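Local coordinates for protein Poly(Beta-D-mannuronate) lyase (Pseudopedobacter saltans, PDB 7O79) that probably cleaves alginate at its mannuronate linkages by beta-elimination, as a polysaccharide lyase of family 6 built on a parallel beta-helix, at residues A[291-296]-A[379-384]; A[13-18]-A[34-39]; A[22-27]-A[38-43]. All blocks are in the same frame, centred on the assembly; numbering follows the deposited sequence.

The three contacts mark the two ends of an elongated right-handed parallel beta-helix. Interactions 2 and 3 belong together at the N-terminal end, with centres 7 Å apart and with Phe38 and Asn39 in common. In interaction 2 the helix that closes this end rests on the last strand of the first coil; in interaction 3 strand 23-26 meets the same phenylalanine through Ile24. Ala14 and Ala18 of interaction 2 pack on Ile24, and Ser40 OG of interaction 3 bonds to Ile15 O of interaction 2. Interaction 1 joins two long loops on the opposite side of the chain's centre, its centre about 60 Å from that of interaction 2.

Interaction 1 (A[291-296]-A[379-384]); sequences ALTDKY and NPILAN
Ile381 holds CG1 between its backbone N and carbonyl carbon (chi1 68°) and then runs on extended, which projects CD1 across toward 291-296; in Leu292, CG lies anti to the carbonyl carbon (chi1 -65°), and CD1 faces Leu382. Two small apolar meetings result. Ile381 CD1 comes to 3.7 Å from the methyl CG2 of Thr293, the two side chains crossing at about a right angle, and also lies 4.1 Å from Leu292 O. Leu292 CD1 meets Leu382 CD2 at 3.8 Å, again nearly perpendicular. The leucines suit the inner part of the contact, where Leu382 is buried and also touches Met349, while the exposed Ile381 lies along the outer part.

Thr293 serves with both branches. Its methyl faces Ile381, and its OG1 accepts from Lys295 N at 3.0 Å, with an angle of 161° at the hydrogen. With an alanine at this position, Lys295 N would probably lose its acceptor and Ile381 CD1 its methyl neighbour, making the turn less firmly set. Across the contact, Leu382 N bonds to Asn379 O in a short 3-10 turn. The pair joins two long loops, after strands 280-283 and 371-373, that project from coils of the beta-helix separated by the coil of strand 333-337, the first loop shaped by an ST turn within the type I turn Thr293 to Tyr296.

Interaction 2 (A[13-18]-A[34-39]); sequences KAIGSA and VKILFN
Ile15 on helix 8-17 is the side chain through which the helix meets strand 35-38. Its CB points at the strand but stands back from it, 4.6 Å from Asn39 OD1, and the contact is made by the branches beyond. CG2, placed anti to the backbone N (CG1 at chi1 -76°), turns to the outer side of the strand end. There it comes close to Asn39 OD1, at 3.2 Å, and lies 3.8 Å from Leu37 O, so that across this contact the methyl meets two carbonyl oxygens, one from a side-chain amide and one from the backbone. CG1 takes the other direction and approaches the Phe38 ring obliquely, 4.0 Å from CD1. The tip, CD1, passes farther back along the strand, against Leu37 O at 3.9 Å and the methyl CG2 of Ile36 at 4.3 Å.

The setting is the N-terminal end of a right-handed parallel beta-helix, where a short amphipathic helix closes the otherwise open end of the hydrophobic core, as is common in pectate lyase-like folds. Strand 35-38 is the outermost strand of its sheet at this end, bonded through its backbone to strand 65-68. The axes of residues 13-17 of the helix and of strand 35-38 run almost parallel, 7° apart in direction, with a closest approach of 9.1 Å. That spacing is bridged by a branched, medium-sized side chain such as isoleucine, whose two arms can divide between the inner and outer sides of the strand.

Phe38 has CG anti to its own backbone N (chi1 -162°), an orientation that carries the ring inward, where it also touches Leu50, Leu73 and Val75. Asn39, exposed at the end of the strand, crosses the side chain of Ile15 at about a right angle.

Interaction 3 (A[22-27]-A[38-43]); sequences DAILMQ and FNSKAS
Ile24 sends its CD1 methyl into the corner formed by the ring of Phe38 and the hydroxyl of Ser40. This is interior packing in the first coil of a right-handed parallel beta-helix: Ile24 sits on strand 23-26, Phe38 ends strand 35-38, and Ser40 follows in the turn that leads to strand 48-52. The contact therefore reaches across the inside of the coil between two of its faces, and it has no backbone pairing.

Only the outermost atom of the isoleucine takes part. CG1 lies anti to the carbonyl carbon (chi1 -53°) and the chain continues extended, which puts CD1 as far from the strand as the residue allows. CD1 comes to 4.4 Å from Phe38 CE1 and lies farther from CZ, at 5.0 Å, so that the methyl meets the ring obliquely near one corner. Such a distance indicates a light touch, and the buried area is correspondingly small. A beta-branched aliphatic residue suits this place, since it favours the extended backbone of the strand while presenting hydrocarbon to the core; phenylalanine offers an apolar ring that can fill the interior from the strand that ends there.

Strand 23-26 is held in the coil stack by backbone bonds from Ile24 to Thr49 and Lys51. The helix that covers the end of the core adds Leu11 and Ala14 against the same isoleucine, so apolar side chains of the helix as well as Phe38 meet it.

Ser40 is the polar member. Its OG stands 4.3 Å from Ile24 CD1, a van der Waals contact at most. Being buried, the hydroxyl needs a partner of its own: Ser40 OG donates to the backbone carbonyl Ile15 O near the end of the helix.

Interaction 1 (A[291-296]-A[379-384])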
loop_
_atom_site.group_PDB
_atom_site.type_symbol
_atom_site.label_atom_id
_atom_site.label_comp_id
_atom_site.label_asym_id
_atom_site.label_seq_id
_atom_site.Cartn_x
_atom_site.Cartn_y
_atom_site.Cartn_z
ATOM N N ALA A 291 0.126 -7.407 32.515
ATOM C CA ALA A 291 -1.003 -6.508 32.694
ATOM C C ALA A 291 -0.618 -5.409 33.678
ATOM O O ALA A 291 -0.213 -5.699 34.809
ATOM C CB ALA A 291 -2.233 -7.271 33.188
ATOM N N LEU A 292 -0.737 -4.148 33.241
ATOM C CA LEU A 292 -0.449 -3.012 34.114
ATOM C C LEU A 292 -1.630 -2.691 35.023
ATOM O O LEU A 292 -1.437 -2.105 36.091
ATOM C CB LEU A 292 -0.089 -1.781 33.278
ATOM C CG LEU A 292 1.196 -1.857 32.451
ATOM C CD1 LEU A 292 1.388 -0.556 31.665
ATOM C CD2 LEU A 292 2.389 -2.140 33.368
ATOM N N THR A 293 -2.850 -3.031 34.591
ATOM C CA THR A 293 -4.072 -2.943 35.383
ATOM C C THR A 293 -4.913 -4.186 35.134
ATOM O O THR A 293 -4.672 -4.951 34.195
ATOM C CB THR A 293 -4.938 -1.721 35.030
ATOM O OG1 THR A 293 -5.689 -2.035 33.851
ATOM C CG2 THR A 293 -4.092 -0.468 34.784
ATOM N N ASP A 294 -5.957 -4.351 35.948
ATOM C CA ASP A 294 -6.843 -5.500 35.783
ATOM C C ASP A 294 -7.702 -5.419 34.536
ATOM O O ASP A 294 -8.420 -6.382 34.246
ATOM C CB ASP A 294 -7.741 -5.649 37.007
ATOM C CG ASP A 294 -6.953 -5.996 38.237
ATOM O OD1 ASP A 294 -5.921 -6.661 38.070
ATOM O OD2 ASP A 294 -7.347 -5.619 39.360
ATOM N N LYS A 295 -7.649 -4.309 33.798
ATOM C CA LYS A 295 -8.545 -4.091 32.667
ATOM C C LYS A 295 -7.946 -4.490 31.325
ATOM O O LYS A 295 -8.670 -4.469 30.320
ATOM C CB LYS A 295 -8.978 -2.618 32.616
ATOM C CG LYS A 295 -9.563 -2.140 33.948
ATOM C CD LYS A 295 -10.620 -1.092 33.754
ATOM C CE LYS A 295 -11.312 -0.753 35.091
ATOM N NZ LYS A 295 -11.857 -1.969 35.768
ATOM N N TYR A 296 -6.666 -4.863 31.290
ATOM C CA TYR A 296 -5.986 -5.188 30.038
ATOM C C TYR A 296 -6.696 -6.311 29.302
ATOM O O TYR A 296 -6.938 -7.380 29.867
ATOM C CB TYR A 296 -4.530 -5.557 30.331
ATOM C CG TYR A 296 -3.694 -5.953 29.128
ATOM C CD1 TYR A 296 -3.779 -5.273 27.924
ATOM C CD2 TYR A 296 -2.781 -6.986 29.224
ATOM C CE1 TYR A 296 -2.984 -5.641 26.829
ATOM C CE2 TYR A 296 -1.979 -7.352 28.152
ATOM C CZ TYR A 296 -2.084 -6.693 26.966
ATOM O OH TYR A 296 -1.284 -7.093 25.918
ATOM N N ASN A 379 1.090 9.329 35.334
ATOM C CA ASN A 379 0.389 8.224 35.967
ATOM C C ASN A 379 1.392 7.337 36.704
ATOM O O ASN A 379 2.390 6.907 36.107
ATOM C CB ASN A 379 -0.385 7.431 34.906
ATOM C CG ASN A 379 -1.385 6.442 35.501
ATOM O OD1 ASN A 379 -1.128 5.809 36.532
ATOM N ND2 ASN A 379 -2.546 6.318 34.854
ATOM N N PRO A 380 1.193 7.086 38.002
ATOM C CA PRO A 380 2.210 6.359 38.783
ATOM C C PRO A 380 2.545 4.978 38.245
ATOM O O PRO A 380 3.698 4.546 38.357
ATOM C CB PRO A 380 1.561 6.286 40.167
ATOM C CG PRO A 380 0.814 7.587 40.225
ATOM C CD PRO A 380 0.124 7.591 38.881
ATOM N N ILE A 381 1.579 4.261 37.669
ATOM C CA ILE A 381 1.883 2.927 37.166
ATOM C C ILE A 381 2.720 2.942 35.898
ATOM O O ILE A 381 3.132 1.872 35.440
ATOM C CB ILE A 381 0.600 2.118 36.912
ATOM C CG1 ILE A 381 -0.173 2.727 35.753
ATOM C CG2 ILE A 381 -0.232 2.017 38.183
ATOM C CD1 ILE A 381 -1.354 1.915 35.367
ATOM N N LEU A 382 2.989 4.117 35.321
ATOM C CA LEU A 382 3.915 4.255 34.200
ATOM C C LEU A 382 5.242 4.897 34.597
ATOM O O LEU A 382 6.047 5.220 33.717
ATOM C CB LEU A 382 3.269 5.072 33.083
ATOM C CG LEU A 382 1.900 4.607 32.610
ATOM C CD1 LEU A 382 1.524 5.339 31.335
ATOM C CD2 LEU A 382 1.938 3.087 32.373
ATOM N N ALA A 383 5.504 5.062 35.897
ATOM C CA ALA A 383 6.641 5.869 36.329
ATOM C C ALA A 383 7.981 5.227 35.972
ATOM O O ALA A 383 8.935 5.933 35.622
ATOM C CB ALA A 383 6.545 6.128 37.834
ATOM N N ASN A 384 8.088 3.901 36.044
ATOM C CA ASN A 384 9.395 3.269 35.879
ATOM C C ASN A 384 9.714 2.918 34.442
ATOM O O ASN A 384 10.735 2.278 34.188
ATOM C CB ASN A 384 9.502 2.024 36.760
ATOM C CG ASN A 384 9.414 2.367 38.219
ATOM O OD1 ASN A 384 9.650 3.521 38.598
ATOM N ND2 ASN A 384 9.090 1.383 39.054
#

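Interaction 2 (A[13-18]-A[34-39])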
loop_
_atom_site.group_PDB
_atom_site.type_symbol
_atom_site.label_atom_id
_atom_site.label_comp_id
_atom_site.label_asym_id
_atom_site.label_seq_id
_atom_site.Cartn_x
_atom_site.Cartn_y
_atom_site.Cartn_z
ATOM N N LYS A 13 -10.461 -23.529 -24.962
ATOM C CA LYS A 13 -9.732 -24.503 -25.775
ATOM C C LYS A 13 -8.282 -24.073 -25.966
ATOM O O LYS A 13 -7.358 -24.883 -25.825
ATOM C CB LYS A 13 -10.418 -24.685 -27.132
ATOM C CG LYS A 13 -11.765 -25.414 -27.076
ATOM C CD LYS A 13 -12.031 -26.225 -28.347
ATOM N N ALA A 14 -8.067 -22.798 -26.304
ATOM C CA ALA A 14 -6.711 -22.286 -26.463
ATOM C C ALA A 14 -5.919 -22.390 -25.165
ATOM O O ALA A 14 -4.732 -22.732 -25.183
ATOM C CB ALA A 14 -6.754 -20.842 -26.949
ATOM N N ILE A 15 -6.561 -22.115 -24.026
ATOM C CA ILE A 15 -5.862 -22.209 -22.750
ATOM C C ILE A 15 -5.381 -23.634 -22.530
ATOM O O ILE A 15 -4.238 -23.861 -22.118
ATOM C CB ILE A 15 -6.757 -21.707 -21.595
ATOM C CG1 ILE A 15 -6.813 -20.176 -21.602
ATOM C CG2 ILE A 15 -6.214 -22.159 -20.256
ATOM C CD1 ILE A 15 -8.001 -19.569 -20.849
ATOM N N GLY A 16 -6.217 -24.621 -22.868
ATOM C CA GLY A 16 -5.822 -26.006 -22.672
ATOM C C GLY A 16 -4.830 -26.538 -23.688
ATOM O O GLY A 16 -4.093 -27.481 -23.398
ATOM N N SER A 17 -4.792 -25.962 -24.884
ATOM C CA SER A 17 -3.958 -26.504 -25.950
ATOM C C SER A 17 -2.689 -25.698 -26.209
ATOM O O SER A 17 -1.813 -26.179 -26.934
ATOM C CB SER A 17 -4.773 -26.610 -27.240
ATOM O OG SER A 17 -4.786 -25.365 -27.922
ATOM N N ALA A 18 -2.563 -24.502 -25.636
ATOM C CA ALA A 18 -1.375 -23.682 -25.850
ATOM C C ALA A 18 -0.132 -24.379 -25.306
ATOM O O ALA A 18 -0.170 -25.014 -24.248
ATOM C CB ALA A 18 -1.552 -22.321 -25.176
ATOM N N VAL A 34 -17.341 -13.773 -18.583
ATOM C CA VAL A 34 -16.271 -14.731 -18.857
ATOM C C VAL A 34 -15.376 -14.835 -17.631
ATOM O O VAL A 34 -14.676 -13.880 -17.278
ATOM C CB VAL A 34 -15.454 -14.358 -20.103
ATOM C CG1 VAL A 34 -14.511 -15.527 -20.465
ATOM C CG2 VAL A 34 -16.383 -14.055 -21.274
ATOM N N LYS A 35 -15.376 -16.006 -16.999
ATOM C CA LYS A 35 -14.454 -16.300 -15.903
ATOM C C LYS A 35 -13.234 -16.967 -16.521
ATOM O O LYS A 35 -13.273 -18.142 -16.900
ATOM C CB LYS A 35 -15.120 -17.183 -14.854
ATOM C CG LYS A 35 -14.220 -17.649 -13.723
ATOM C CD LYS A 35 -14.951 -18.698 -12.877
ATOM C CE LYS A 35 -14.176 -19.103 -11.619
ATOM N NZ LYS A 35 -13.141 -18.101 -11.181
ATOM N N ILE A 36 -12.147 -16.219 -16.637
ATOM C CA ILE A 36 -10.938 -16.713 -17.287
ATOM C C ILE A 36 -10.099 -17.456 -16.251
ATOM O O ILE A 36 -9.520 -16.834 -15.353
ATOM C CB ILE A 36 -10.155 -15.557 -17.914
ATOM C CG1 ILE A 36 -11.002 -14.874 -18.982
ATOM C CG2 ILE A 36 -8.858 -16.044 -18.524
ATOM C CD1 ILE A 36 -10.384 -13.614 -19.534
ATOM N N LEU A 37 -9.971 -18.760 -16.423
ATOM C CA LEU A 37 -9.107 -19.567 -15.581
ATOM C C LEU A 37 -7.865 -19.905 -16.409
ATOM O O LEU A 37 -7.838 -20.862 -17.129
ATOM C CB LEU A 37 -9.779 -20.824 -15.057
ATOM C CG LEU A 37 -11.036 -20.717 -14.206
ATOM C CD1 LEU A 37 -11.484 -22.095 -13.791
ATOM C CD2 LEU A 37 -10.877 -19.798 -13.002
ATOM N N PHE A 38 -6.842 -19.085 -16.279
ATOM C CA PHE A 38 -5.628 -19.199 -17.068
ATOM C C PHE A 38 -4.646 -20.143 -16.403
ATOM O O PHE A 38 -3.943 -19.790 -15.500
ATOM C CB PHE A 38 -5.051 -17.801 -17.238
ATOM C CG PHE A 38 -4.074 -17.638 -18.342
ATOM C CD1 PHE A 38 -3.948 -18.560 -19.353
ATOM C CD2 PHE A 38 -3.285 -16.502 -18.376
ATOM C CE1 PHE A 38 -3.041 -18.365 -20.360
ATOM C CE2 PHE A 38 -2.384 -16.297 -19.381
ATOM C CZ PHE A 38 -2.264 -17.230 -20.387
ATOM N N ASN A 39 -4.622 -21.354 -16.921
ATOM C CA ASN A 39 -3.811 -22.407 -16.392
ATOM C C ASN A 39 -3.031 -23.159 -17.416
ATOM O O ASN A 39 -2.673 -24.278 -17.171
ATOM C CB ASN A 39 -4.631 -23.396 -15.586
ATOM C CG ASN A 39 -5.576 -24.211 -16.442
ATOM O OD1 ASN A 39 -5.905 -23.845 -17.545
ATOM N ND2 ASN A 39 -6.017 -25.321 -15.908
#

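Interaction 3 (A[22-27]-A[38-43])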
loop_
_atom_site.group_PDB
_atom_site.type_symbol
_atom_site.label_atom_id
_atom_site.label_comp_id
_atom_site.label_asym_id
_atom_site.label_seq_id
_atom_site.Cartn_x
_atom_site.Cartn_y
_atom_site.Cartn_z
ATOM N N ASP A 22 3.565 -19.860 -26.734
ATOM C CA ASP A 22 2.413 -19.454 -27.529
ATOM C C ASP A 22 1.822 -18.134 -27.036
ATOM O O ASP A 22 2.069 -17.687 -25.915
ATOM C CB ASP A 22 1.318 -20.517 -27.481
ATOM C CG ASP A 22 1.548 -21.645 -28.470
ATOM O OD1 ASP A 22 2.525 -21.576 -29.250
ATOM O OD2 ASP A 22 0.726 -22.591 -28.476
ATOM N N ALA A 23 1.008 -17.521 -27.899
ATOM C CA ALA A 23 0.197 -16.359 -27.552
ATOM C C ALA A 23 -1.248 -16.590 -27.981
ATOM O O ALA A 23 -1.513 -17.097 -29.076
ATOM C CB ALA A 23 0.743 -15.079 -28.187
ATOM N N ILE A 24 -2.175 -16.241 -27.091
ATOM C CA ILE A 24 -3.612 -16.360 -27.314
ATOM C C ILE A 24 -4.146 -14.943 -27.477
ATOM O O ILE A 24 -3.987 -14.107 -26.578
ATOM C CB ILE A 24 -4.297 -17.099 -26.152
ATOM C CG1 ILE A 24 -3.602 -18.436 -25.909
ATOM C CG2 ILE A 24 -5.790 -17.317 -26.437
ATOM C CD1 ILE A 24 -4.021 -19.156 -24.600
ATOM N N LEU A 25 -4.738 -14.663 -28.639
ATOM C CA LEU A 25 -5.113 -13.317 -29.056
ATOM C C LEU A 25 -6.632 -13.219 -29.116
ATOM O O LEU A 25 -7.265 -13.908 -29.927
ATOM C CB LEU A 25 -4.511 -12.982 -30.423
ATOM C CG LEU A 25 -3.013 -13.181 -30.716
ATOM C CD1 LEU A 25 -2.649 -12.570 -32.064
ATOM C CD2 LEU A 25 -2.128 -12.607 -29.636
ATOM N N MET A 26 -7.214 -12.357 -28.275
ATOM C CA MET A 26 -8.664 -12.207 -28.220
ATOM C C MET A 26 -9.161 -11.170 -29.225
ATOM O O MET A 26 -8.579 -10.092 -29.378
ATOM C CB MET A 26 -9.136 -11.821 -26.816
ATOM C CG MET A 26 -8.859 -12.878 -25.745
ATOM S SD MET A 26 -8.874 -12.246 -24.044
ATOM C CE MET A 26 -10.607 -12.465 -23.613
ATOM N N GLN A 27 -10.262 -11.499 -29.903
ATOM C CA GLN A 27 -10.827 -10.586 -30.885
ATOM C C GLN A 27 -11.523 -9.404 -30.201
ATOM O O GLN A 27 -12.038 -9.534 -29.086
ATOM C CB GLN A 27 -11.812 -11.325 -31.792
ATOM C CG GLN A 27 -11.152 -12.347 -32.700
ATOM C CD GLN A 27 -10.547 -11.707 -33.937
ATOM O OE1 GLN A 27 -11.011 -10.660 -34.406
ATOM N NE2 GLN A 27 -9.509 -12.336 -34.478
ATOM N N PHE A 38 -6.842 -19.085 -16.279
ATOM C CA PHE A 38 -5.628 -19.199 -17.068
ATOM C C PHE A 38 -4.646 -20.143 -16.403
ATOM O O PHE A 38 -3.943 -19.790 -15.500
ATOM C CB PHE A 38 -5.051 -17.801 -17.238
ATOM C CG PHE A 38 -4.074 -17.638 -18.342
ATOM C CD1 PHE A 38 -3.948 -18.560 -19.353
ATOM C CD2 PHE A 38 -3.285 -16.502 -18.376
ATOM C CE1 PHE A 38 -3.041 -18.365 -20.360
ATOM C CE2 PHE A 38 -2.384 -16.297 -19.381
ATOM C CZ PHE A 38 -2.264 -17.230 -20.387
ATOM N N ASN A 39 -4.622 -21.354 -16.921
ATOM C CA ASN A 39 -3.811 -22.407 -16.392
ATOM C C ASN A 39 -3.031 -23.159 -17.416
ATOM O O ASN A 39 -2.673 -24.278 -17.171
ATOM C CB ASN A 39 -4.631 -23.396 -15.586
ATOM C CG ASN A 39 -5.576 -24.211 -16.442
ATOM O OD1 ASN A 39 -5.905 -23.845 -17.545
ATOM N ND2 ASN A 39 -6.017 -25.321 -15.908
ATOM N N SER A 40 -2.576 -22.478 -18.475
ATOM C CA SER A 40 -1.778 -23.072 -19.541
ATOM C C SER A 40 -0.432 -23.538 -18.999
ATOM O O SER A 40 0.047 -23.073 -17.958
ATOM C CB SER A 40 -1.563 -22.080 -20.695
ATOM O OG SER A 40 -2.787 -21.587 -21.227
ATOM N N LYS A 41 0.179 -24.478 -19.726
ATOM C CA LYS A 41 1.430 -25.116 -19.323
ATOM C C LYS A 41 2.559 -24.412 -20.066
ATOM O O LYS A 41 2.846 -24.721 -21.226
ATOM C CB LYS A 41 1.397 -26.613 -19.615
ATOM N N ALA A 42 3.173 -23.441 -19.402
ATOM C CA ALA A 42 4.240 -22.625 -19.958
ATOM C C ALA A 42 5.570 -23.053 -19.355
ATOM O O ALA A 42 5.656 -23.993 -18.556
ATOM C CB ALA A 42 3.969 -21.135 -19.699
ATOM N N SER A 43 6.626 -22.350 -19.736
ATOM C CA SER A 43 7.941 -22.599 -19.168
ATOM C C SER A 43 8.579 -21.276 -18.757
ATOM O O SER A 43 8.196 -20.191 -19.217
ATOM C CB SER A 43 8.848 -23.342 -20.158
ATOM O OG SER A 43 9.259 -22.459 -21.185
#